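Local coordinates for LPXTG-motif cell wall anchor domain protein (Mobiluncus mulieris, PDB 5U5O) that probably helps the bacterium adhere, as part of a giant surface adhesin with Ig-like domains carrying intramolecular disulfide, isopeptide and ester cross-links, at residues 78-83 and 90-95; 169-174 and 228-233; 255-260 and 265-270. All blocks are in the same frame, centred on the assembly; numbering follows the deposited sequence.

How the contacts relate
Contact 2 is the fully buried one, a meeting of aliphatic side chains and a cysteine sulfur between two facing sheets, without a hydrogen bond. Contacts 1 and 3 are partly exposed and mix backbone bonds with small apolar patches; in each, a water completes the pairing of the two segments. Contacts 2 and 3 lie in the same domain, their centres about 9 Å apart, and share a sheet: strand 226-232 is hydrogen-bonded to strand 264-269, with Ile230 O 2.8 Å from Ala265 N. Contact 1 belongs to the other domain, on the opposite side of the chain's centre, its nearest atoms about 36 Å from contact 2.

Contact 1 (78-83 and 90-95); sequences KPATEV and EDVKVY
Ala80 directs its methyl group at two valines of the facing segment, Val92 and Val94, and this small apolar cluster is the side-chain part of the contact. The CB atom of Ala80 lies 3.7 Å from CG1 of Val92 and equally 3.7 Å from CG2 of Val94, so that one methyl bridges two branched side chains placed two residues apart. Each valine offers a single branch. In Val94 the touching CG2 stands beside the backbone N, because CG1 takes the place anti to that nitrogen (chi1 -173°); CG2 also comes within 3.9 Å of Ala80 CA. Val92 is turned differently: its CG1 sits between the backbone N and the carbonyl carbon (chi1 66°), which brings that branch to the alanine. Both valines are buried, whereas Ala80 remains partly exposed.

Beside this cluster the two segments are joined through their backbones. Lys78 N donates to Val94 O at 2.9 Å in a fairly straight bond, 164° at the hydrogen. The return link is made by a water, which donates to Lys78 O at 2.8 Å and accepts from Val94 N at 2.9 Å. The backbones thus begin to part here, and water stands in for a second direct bond.

Helix 82-88 starts within 78-83 and carries the chain toward 90-95; the Thr81 side chain caps its N-terminus, Lys85 packs on Ala80 and Glu84 on Val94. Strand 94-104, part of the T-Q ester bond domain, is flanked by strand 26-36, whose Arg34 and Tyr36 pack against Val94 and Val92, respectively, while the short strand 77-78 forms the sheet's outer edge.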
# COMPACT_ATOMS: atom_id res chain seq x y z
N LYS A 78 -32.94 -4.98 -6.89
CA LYS A 78 -32.06 -4.57 -7.98
C LYS A 78 -31.84 -5.72 -8.94
O LYS A 78 -31.95 -6.89 -8.56
CB LYS A 78 -30.71 -4.11 -7.44
CG LYS A 78 -30.77 -2.92 -6.49
CD LYS A 78 -31.25 -1.67 -7.20
CE LYS A 78 -31.45 -0.50 -6.24
NZ LYS A 78 -32.66 -0.58 -5.35
N PRO A 79 -31.56 -5.44 -10.21
CA PRO A 79 -31.29 -6.52 -11.16
C PRO A 79 -30.08 -7.35 -10.77
O PRO A 79 -29.04 -6.83 -10.38
CB PRO A 79 -31.02 -5.79 -12.48
CG PRO A 79 -31.62 -4.45 -12.30
CD PRO A 79 -31.42 -4.12 -10.86
N ALA A 80 -30.24 -8.67 -10.91
CA ALA A 80 -29.16 -9.58 -10.61
C ALA A 80 -28.05 -9.46 -11.64
O ALA A 80 -28.30 -9.22 -12.81
CB ALA A 80 -29.67 -11.01 -10.59
N THR A 81 -26.82 -9.62 -11.18
CA THR A 81 -25.69 -9.72 -12.08
C THR A 81 -25.63 -11.11 -12.69
O THR A 81 -26.26 -12.05 -12.18
CB THR A 81 -24.35 -9.49 -11.36
OG1 THR A 81 -24.09 -10.58 -10.47
CG2 THR A 81 -24.34 -8.16 -10.64
N GLU A 82 -24.84 -11.25 -13.74
CA GLU A 82 -24.69 -12.55 -14.40
C GLU A 82 -24.04 -13.54 -13.46
O GLU A 82 -24.44 -14.71 -13.44
CB GLU A 82 -23.90 -12.43 -15.71
CG GLU A 82 -24.53 -11.51 -16.75
CD GLU A 82 -25.99 -11.82 -17.04
OE1 GLU A 82 -26.27 -12.98 -17.42
OE2 GLU A 82 -26.85 -10.92 -16.88
N VAL A 83 -23.07 -13.10 -12.65
CA VAL A 83 -22.45 -13.97 -11.64
C VAL A 83 -23.48 -14.48 -10.61
O VAL A 83 -23.51 -15.65 -10.28
CB VAL A 83 -21.26 -13.25 -10.97
CG1 VAL A 83 -20.84 -13.90 -9.65
CG2 VAL A 83 -20.07 -13.18 -11.93
N GLU A 90 -31.36 -17.98 -12.63
CA GLU A 90 -31.71 -16.81 -13.42
C GLU A 90 -32.85 -16.01 -12.81
O GLU A 90 -32.95 -14.81 -13.06
CB GLU A 90 -32.00 -17.19 -14.88
CG GLU A 90 -30.70 -17.44 -15.64
CD GLU A 90 -30.84 -17.48 -17.16
OE1 GLU A 90 -31.93 -17.81 -17.67
OE2 GLU A 90 -29.82 -17.18 -17.83
N ASP A 91 -33.67 -16.65 -11.98
CA ASP A 91 -34.77 -16.01 -11.28
C ASP A 91 -34.44 -15.53 -9.87
O ASP A 91 -35.36 -15.16 -9.13
CB ASP A 91 -36.00 -16.94 -11.24
CG ASP A 91 -35.81 -18.16 -10.35
OD1 ASP A 91 -34.69 -18.41 -9.86
OD2 ASP A 91 -36.79 -18.93 -10.17
N VAL A 92 -33.16 -15.52 -9.48
CA VAL A 92 -32.80 -15.00 -8.16
C VAL A 92 -33.32 -13.58 -7.94
O VAL A 92 -33.25 -12.74 -8.84
CB VAL A 92 -31.27 -15.08 -7.91
CG1 VAL A 92 -30.48 -14.17 -8.84
CG2 VAL A 92 -30.93 -14.78 -6.46
N LYS A 93 -33.90 -13.36 -6.77
CA LYS A 93 -34.39 -12.05 -6.37
C LYS A 93 -33.32 -11.42 -5.50
O LYS A 93 -32.93 -11.96 -4.47
CB LYS A 93 -35.73 -12.16 -5.64
CG LYS A 93 -36.84 -12.64 -6.57
CD LYS A 93 -38.17 -12.82 -5.85
CE LYS A 93 -39.20 -13.53 -6.71
NZ LYS A 93 -39.67 -12.69 -7.84
N VAL A 94 -32.86 -10.23 -5.91
CA VAL A 94 -31.74 -9.51 -5.25
C VAL A 94 -32.24 -8.21 -4.65
O VAL A 94 -32.93 -7.47 -5.31
CB VAL A 94 -30.59 -9.23 -6.22
CG1 VAL A 94 -29.40 -8.64 -5.48
CG2 VAL A 94 -30.18 -10.48 -6.98
N TYR A 95 -31.97 -8.06 -3.36
CA TYR A 95 -32.30 -6.85 -2.63
C TYR A 95 -31.02 -6.23 -2.10
O TYR A 95 -30.21 -6.91 -1.47
CB TYR A 95 -33.24 -7.15 -1.49
CG TYR A 95 -34.53 -7.78 -1.94
CD1 TYR A 95 -34.62 -9.15 -2.18
CD2 TYR A 95 -35.67 -7.01 -2.17
CE1 TYR A 95 -35.81 -9.73 -2.61
CE2 TYR A 95 -36.86 -7.60 -2.59
CZ TYR A 95 -36.92 -8.96 -2.81
OH TYR A 95 -38.10 -9.52 -3.24
O HOH W 1 -33.59 -9.12 -8.47

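Contact 2 (169-174 and 228-233); sequences GSLKLT and CTISED
Leu171, Leu173, Cys228 and Ile230 make an entirely apolar contact, with no hydrogen bond between the two segments. The strands run nearly parallel, 15° apart, and their axes come no closer than 10.1 Å, a spacing that belongs to facing sheets rather than to neighbours within one.

Among the aliphatic pairs, CD2 of Leu171 reaches CD1 of Ile230 at 4.1 Å, and CD2 of Leu173 meets CG2 of the same isoleucine at 3.9 Å. Ile230 therefore spreads its branches to two leucines: CG1, beside the backbone N (chi1 -58°), carries CD1 to Leu171, while CG2 serves Leu173. Leu173 and Ile230 lie alongside each other, running in opposite senses.

The sulfur contact is less certain. Cys228 SG points at the same CD2 of Leu171, but the cysteine has two deposited conformers and the approach in this one is too short to be trusted in detail. Cys228 forms a disulfide with Cys200, a covalent cross-link within this DUF5979 domain, the second of the fragment.

Strand 150-178 brings in the leucines, with strands 216-223 and 281-291 as neighbours in its sheet; Val284 touches both leucines. Across the interior, strand 226-232 lies between strands 193-200 and 264-269, whose Val198 and Val267 pack against Cys228, completing a beta-sandwich core.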
# COMPACT_ATOMS: atom_id res chain seq x y z
N GLY A 169 8.59 6.98 -3.65
CA GLY A 169 9.55 8.02 -3.98
C GLY A 169 10.64 7.52 -4.91
O GLY A 169 10.55 6.39 -5.45
N SER A 170 11.68 8.36 -5.08
CA SER A 170 12.78 8.01 -5.97
C SER A 170 14.03 8.75 -5.54
O SER A 170 13.98 9.74 -4.79
CB SER A 170 12.47 8.38 -7.42
OG SER A 170 12.31 9.80 -7.58
N LEU A 171 15.15 8.26 -6.04
CA LEU A 171 16.46 8.84 -5.78
C LEU A 171 17.20 8.99 -7.07
O LEU A 171 17.53 8.00 -7.74
CB LEU A 171 17.23 7.96 -4.82
CG LEU A 171 18.65 8.40 -4.44
CD1 LEU A 171 18.75 9.81 -3.88
CD2 LEU A 171 19.18 7.40 -3.43
N LYS A 172 17.53 10.24 -7.40
CA LYS A 172 18.37 10.56 -8.54
C LYS A 172 19.75 10.86 -8.00
O LYS A 172 19.89 11.61 -7.02
CB LYS A 172 17.85 11.78 -9.30
CG LYS A 172 18.66 12.10 -10.56
CD LYS A 172 18.32 13.46 -11.14
CE LYS A 172 16.91 13.50 -11.68
NZ LYS A 172 16.68 14.70 -12.53
N LEU A 173 20.77 10.35 -8.67
CA LEU A 173 22.17 10.59 -8.31
C LEU A 173 22.84 11.12 -9.55
O LEU A 173 22.78 10.51 -10.60
CB LEU A 173 22.84 9.28 -7.86
CG LEU A 173 24.33 9.42 -7.50
CD1 LEU A 173 24.57 10.38 -6.32
CD2 LEU A 173 24.91 8.03 -7.23
N THR A 174 23.54 12.24 -9.40
CA THR A 174 24.34 12.88 -10.45
C THR A 174 25.80 12.92 -9.98
O THR A 174 26.05 13.16 -8.79
CB THR A 174 23.84 14.32 -10.71
OG1 THR A 174 22.47 14.27 -11.12
CG2 THR A 174 24.64 15.03 -11.80
N CYS A 228 18.04 5.15 2.41
CA CYS A 228 18.79 4.72 1.26
C CYS A 228 20.29 5.07 1.50
O CYS A 228 20.61 6.20 1.98
CB CYS A 228 18.27 5.49 0.10
SG CYS A 228 19.30 5.62 -1.36
N THR A 229 21.19 4.17 1.17
CA THR A 229 22.62 4.41 1.23
C THR A 229 23.16 4.48 -0.18
O THR A 229 22.71 3.79 -1.10
CB THR A 229 23.37 3.36 2.08
OG1 THR A 229 23.21 2.05 1.51
CG2 THR A 229 22.85 3.35 3.51
N ILE A 230 24.15 5.37 -0.34
CA ILE A 230 24.87 5.53 -1.59
C ILE A 230 26.34 5.28 -1.25
O ILE A 230 26.88 5.95 -0.34
CB ILE A 230 24.70 6.98 -2.12
CG1 ILE A 230 23.23 7.31 -2.34
CG2 ILE A 230 25.45 7.16 -3.43
CD1 ILE A 230 22.95 8.79 -2.48
N SER A 231 26.99 4.41 -1.99
CA SER A 231 28.38 4.03 -1.76
C SER A 231 29.13 4.14 -3.06
O SER A 231 28.78 3.47 -4.04
CB SER A 231 28.46 2.56 -1.29
OG SER A 231 27.68 2.33 -0.14
N GLU A 232 30.17 4.97 -3.09
CA GLU A 232 31.04 5.06 -4.25
C GLU A 232 32.26 4.18 -4.07
O GLU A 232 32.79 4.07 -2.98
CB GLU A 232 31.51 6.51 -4.45
CG GLU A 232 32.16 6.72 -5.80
CD GLU A 232 32.54 8.15 -6.09
OE1 GLU A 232 32.04 9.08 -5.40
OE2 GLU A 232 33.33 8.31 -7.03
N ASP A 233 32.74 3.59 -5.16
CA ASP A 233 34.05 2.97 -5.17
C ASP A 233 35.11 4.06 -5.28
O ASP A 233 35.55 4.42 -6.37
CB ASP A 233 34.15 1.97 -6.33
CG ASP A 233 35.46 1.21 -6.36
OD1 ASP A 233 36.41 1.52 -5.60
OD2 ASP A 233 35.54 0.26 -7.17

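Contact 3 (255-260 and 265-270); sequences VTVDSQ and AVVKIG
Asp258 and Val266 form an antiparallel hydrogen-bonded pair through their backbones. Asp258 N reaches Val266 O at 3.0 Å, and Val266 N returns to Asp258 O at 2.8 Å. The latter oxygen also receives a CA-H...O contact from Ala265 CA at 3.1 Å. Beyond the direct pair, a water donates to Thr256 O and accepts from Lys268 N, spanning the segments where they diverge.

Apolar packing involves three valines and an alanine. CG2 of Val267 touches CG1 of Val255 at 3.6 Å, the two side chains crossing at about a right angle. Val257 uses both branches: CG1, placed anti to the backbone N (chi1 -179°), meets Ala265 CB at 3.6 Å, while CG2 approaches Val267 CG2 at 4.1 Å.

Within 255-260, Gln260 NE2 donates to Asp258 OD2 at 3.1 Å from the syn side, somewhat out of the carboxylate plane, with a weak second bond to OD1.

The pairing belongs to a beta hairpin of the DUF5979 domain, with strand 258-261 outermost in its sheet. Strand 264-269 is flanked by strand 226-232, and the valines face Val282 and Val284 of strand 281-291 in the other sheet.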
# COMPACT_ATOMS: atom_id res chain seq x y z
N VAL A 255 16.88 18.68 1.44
CA VAL A 255 17.01 17.34 1.97
C VAL A 255 18.41 17.18 2.54
O VAL A 255 19.40 17.46 1.87
CB VAL A 255 16.75 16.29 0.87
CG1 VAL A 255 17.07 14.87 1.36
CG2 VAL A 255 15.31 16.39 0.38
N THR A 256 18.52 16.70 3.78
CA THR A 256 19.82 16.45 4.39
C THR A 256 20.41 15.15 3.86
O THR A 256 19.69 14.15 3.62
CB THR A 256 19.79 16.37 5.93
OG1 THR A 256 18.97 15.27 6.33
CG2 THR A 256 19.29 17.65 6.58
N VAL A 257 21.72 15.15 3.69
CA VAL A 257 22.46 13.94 3.32
C VAL A 257 23.59 13.83 4.31
O VAL A 257 24.34 14.79 4.50
CB VAL A 257 23.03 14.02 1.90
CG1 VAL A 257 23.77 12.75 1.53
CG2 VAL A 257 21.92 14.31 0.92
N ASP A 258 23.71 12.68 4.95
CA ASP A 258 24.75 12.44 5.93
C ASP A 258 25.83 11.60 5.33
O ASP A 258 25.54 10.65 4.63
CB ASP A 258 24.20 11.75 7.18
CG ASP A 258 25.14 11.86 8.36
OD1 ASP A 258 25.66 12.97 8.60
OD2 ASP A 258 25.36 10.88 9.06
N SER A 259 27.08 11.94 5.62
CA SER A 259 28.22 11.15 5.19
C SER A 259 29.22 11.01 6.33
O SER A 259 29.87 11.96 6.71
CB SER A 259 28.93 11.83 4.01
OG SER A 259 30.05 11.08 3.60
N GLN A 260 29.28 9.80 6.89
CA GLN A 260 30.18 9.50 8.01
C GLN A 260 31.51 8.90 7.60
O GLN A 260 32.41 8.80 8.41
CB GLN A 260 29.48 8.55 8.99
CG GLN A 260 28.32 9.20 9.72
CD GLN A 260 28.77 10.37 10.59
OE1 GLN A 260 29.74 10.25 11.34
NE2 GLN A 260 28.08 11.50 10.49
N ALA A 265 27.09 7.85 1.76
CA ALA A 265 26.04 8.77 2.16
C ALA A 265 24.83 7.99 2.61
O ALA A 265 24.61 6.83 2.18
CB ALA A 265 25.65 9.67 1.01
N VAL A 266 24.02 8.61 3.44
CA VAL A 266 22.72 8.10 3.86
C VAL A 266 21.71 9.21 3.65
O VAL A 266 21.95 10.37 4.04
CB VAL A 266 22.72 7.67 5.34
CG1 VAL A 266 21.38 7.05 5.72
CG2 VAL A 266 23.85 6.69 5.62
N VAL A 267 20.56 8.89 3.06
CA VAL A 267 19.51 9.87 2.81
C VAL A 267 18.16 9.20 3.02
O VAL A 267 18.01 7.99 2.75
CB VAL A 267 19.68 10.48 1.40
CG1 VAL A 267 19.51 9.44 0.30
CG2 VAL A 267 18.78 11.68 1.19
N LYS A 268 17.18 9.94 3.52
CA LYS A 268 15.82 9.46 3.70
C LYS A 268 15.04 9.83 2.46
O LYS A 268 15.21 10.95 1.92
CB LYS A 268 15.16 10.12 4.91
CG LYS A 268 15.84 9.87 6.25
CD LYS A 268 15.77 8.43 6.72
CE LYS A 268 14.35 7.94 6.97
NZ LYS A 268 13.56 8.76 7.94
N ILE A 269 14.19 8.89 2.03
CA ILE A 269 13.37 9.10 0.85
C ILE A 269 11.92 9.18 1.32
O ILE A 269 11.25 8.16 1.49
CB ILE A 269 13.56 7.93 -0.15
CG1 ILE A 269 15.04 7.66 -0.45
CG2 ILE A 269 12.79 8.19 -1.44
CD1 ILE A 269 15.80 8.80 -1.09
N GLY A 270 11.45 10.41 1.55
CA GLY A 270 10.08 10.65 2.03
C GLY A 270 9.95 10.45 3.52
O GLY A 270 10.93 10.13 4.20
O HOH W 2 17.67 12.56 4.61